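Long-range contact in putative fimbriae assembly chaperone (Salmonella typhimurium, PDB 2CO7), which probably folds and escorts fimbrial subunits in the periplasm as a chaperone of the PapD-like pilus assembly family: residues Tyr40-Val44 / Ile97-Pro102. Numbering follows the deposited sequence.
Sequences YPILV and IKAVPP
Leu43 and Val100 form an antiparallel hydrogen-bonded pair where strand 42-50 meets strand 91-100, the short strand parts 42-44 and 97-100 running at 155° to one another in the immunoglobulin-like, PapD-type N-terminal domain. Both rungs measure 3.0 Å, Leu43 N to Val100 O and Val100 N to Leu43 O; the first is nearly straight at 172°, whereas the second is more bent. Val44 and Ala99 form the adjoining non-hydrogen-bonded pair, and Val44 CA makes a C-H...O contact with Lys98 O at 3.2 Å. A pleated strand sends alternate side chains to the two faces of its sheet: here Leu43 and Val100 share one face, while Val44 and Ala99 share the buried one. There CG1 of Val44, anti to the backbone N (chi1 -173°), meets Ile97 CG2 at 3.6 Å, and Ile42 CD1 rests on Ala99 CB, with Phe12 of strand 10-16 packing against both Ile42 and Ala99. Beyond the last rung, prolines replace the pairing: Pro101 and Pro102 have no N-H to offer, and the Tyr40 ring packs against them instead, its hydroxyl hydrogen-bonded to NZ of Lys10. Tyr40 CE1 lies 4.0 Å from Pro101 CB, and its neighbour Tyr40 CD1 reaches Pro102 CD at 3.6 Å.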
loop_
_atom_site.group_PDB
_atom_site.type_symbol
_atom_site.label_atom_id
_atom_site.label_comp_id
_atom_site.label_asym_id
_atom_site.label_seq_id
_atom_site.Cartn_x
_atom_site.Cartn_y
_atom_site.Cartn_z
ATOM N N TYR B 40 1.130 -23.673 3.486
ATOM C CA TYR B 40 0.439 -23.892 4.751
ATOM C C TYR B 40 -0.759 -22.933 4.794
ATOM O O TYR B 40 -0.800 -21.980 4.030
ATOM C CB TYR B 40 1.388 -23.645 5.941
ATOM C CG TYR B 40 2.107 -22.302 5.960
ATOM C CD1 TYR B 40 1.473 -21.155 6.427
ATOM C CD2 TYR B 40 3.457 -22.203 5.574
ATOM C CE1 TYR B 40 2.148 -19.912 6.464
ATOM C CE2 TYR B 40 4.132 -20.977 5.611
ATOM C CZ TYR B 40 3.477 -19.852 6.085
ATOM O OH TYR B 40 4.154 -18.658 6.150
ATOM N N PRO B 41 -1.741 -23.186 5.682
ATOM C CA PRO B 41 -2.970 -22.377 5.690
ATOM C C PRO B 41 -2.746 -20.971 6.279
ATOM O O PRO B 41 -1.901 -20.795 7.173
ATOM C CB PRO B 41 -3.934 -23.180 6.602
ATOM C CG PRO B 41 -3.234 -24.448 6.926
ATOM C CD PRO B 41 -1.765 -24.220 6.736
ATOM N N ILE B 42 -3.477 -20.003 5.751
ATOM C CA ILE B 42 -3.493 -18.642 6.274
ATOM C C ILE B 42 -4.913 -18.166 6.536
ATOM O O ILE B 42 -5.855 -18.661 5.946
ATOM C CB ILE B 42 -2.787 -17.646 5.335
ATOM C CG1 ILE B 42 -3.546 -17.478 4.027
ATOM C CG2 ILE B 42 -1.344 -18.057 5.126
ATOM C CD1 ILE B 42 -3.009 -16.340 3.090
ATOM N N LEU B 43 -5.043 -17.198 7.429
ATOM C CA LEU B 43 -6.329 -16.573 7.695
ATOM C C LEU B 43 -6.373 -15.250 6.928
ATOM O O LEU B 43 -5.370 -14.537 6.817
ATOM C CB LEU B 43 -6.536 -16.338 9.195
ATOM C CG LEU B 43 -6.611 -17.530 10.144
ATOM C CD1 LEU B 43 -6.887 -17.108 11.620
ATOM C CD2 LEU B 43 -7.704 -18.490 9.657
ATOM N N VAL B 44 -7.534 -14.933 6.384
ATOM C CA VAL B 44 -7.672 -13.734 5.570
ATOM C C VAL B 44 -8.888 -12.920 6.019
ATOM O O VAL B 44 -9.924 -13.489 6.346
ATOM C CB VAL B 44 -7.756 -14.058 4.065
ATOM C CG1 VAL B 44 -7.726 -12.774 3.230
ATOM C CG2 VAL B 44 -6.586 -14.912 3.627
ATOM N N ILE B 97 -6.802 -6.605 1.917
ATOM C CA ILE B 97 -6.755 -8.027 2.218
ATOM C C ILE B 97 -5.687 -8.166 3.274
ATOM O O ILE B 97 -4.523 -7.862 2.985
ATOM C CB ILE B 97 -6.288 -8.823 0.950
ATOM C CG1 ILE B 97 -7.253 -8.659 -0.229
ATOM C CG2 ILE B 97 -6.003 -10.308 1.265
ATOM C CD1 ILE B 97 -8.675 -8.827 0.106
ATOM N N LYS B 98 -6.090 -8.563 4.483
ATOM C CA LYS B 98 -5.155 -8.833 5.584
ATOM C C LYS B 98 -4.911 -10.331 5.655
ATOM O O LYS B 98 -5.872 -11.120 5.752
ATOM C CB LYS B 98 -5.732 -8.391 6.934
ATOM C CG LYS B 98 -4.751 -8.616 8.113
ATOM C CD LYS B 98 -5.368 -8.311 9.488
ATOM C CE LYS B 98 -5.877 -6.870 9.566
ATOM N NZ LYS B 98 -4.715 -5.918 9.599
ATOM N N ALA B 99 -3.633 -10.708 5.643
ATOM C CA ALA B 99 -3.257 -12.133 5.640
ATOM C C ALA B 99 -2.388 -12.379 6.862
ATOM O O ALA B 99 -1.455 -11.626 7.152
ATOM C CB ALA B 99 -2.533 -12.515 4.352
ATOM N N VAL B 100 -2.716 -13.453 7.565
ATOM C CA VAL B 100 -2.134 -13.766 8.862
ATOM C C VAL B 100 -1.715 -15.250 8.883
ATOM O O VAL B 100 -2.563 -16.132 8.727
ATOM C CB VAL B 100 -3.156 -13.440 9.991
ATOM C CG1 VAL B 100 -2.652 -13.873 11.315
ATOM C CG2 VAL B 100 -3.482 -11.920 9.987
ATOM N N PRO B 101 -0.408 -15.515 9.102
ATOM C CA PRO B 101 0.105 -16.874 9.147
ATOM C C PRO B 101 -0.093 -17.506 10.522
ATOM O O PRO B 101 -0.311 -16.780 11.485
ATOM C CB PRO B 101 1.601 -16.707 8.872
ATOM C CG PRO B 101 1.945 -15.314 9.348
ATOM C CD PRO B 101 0.650 -14.492 9.305
ATOM N N PRO B 102 0.018 -18.833 10.621
ATOM C CA PRO B 102 -0.072 -19.464 11.940
ATOM C C PRO B 102 1.125 -19.071 12.803
ATOM O O PRO B 102 2.154 -18.701 12.254
ATOM C CB PRO B 102 -0.037 -20.968 11.638
ATOM C CG PRO B 102 0.138 -21.136 10.202
ATOM C CD PRO B 102 0.244 -19.805 9.530
#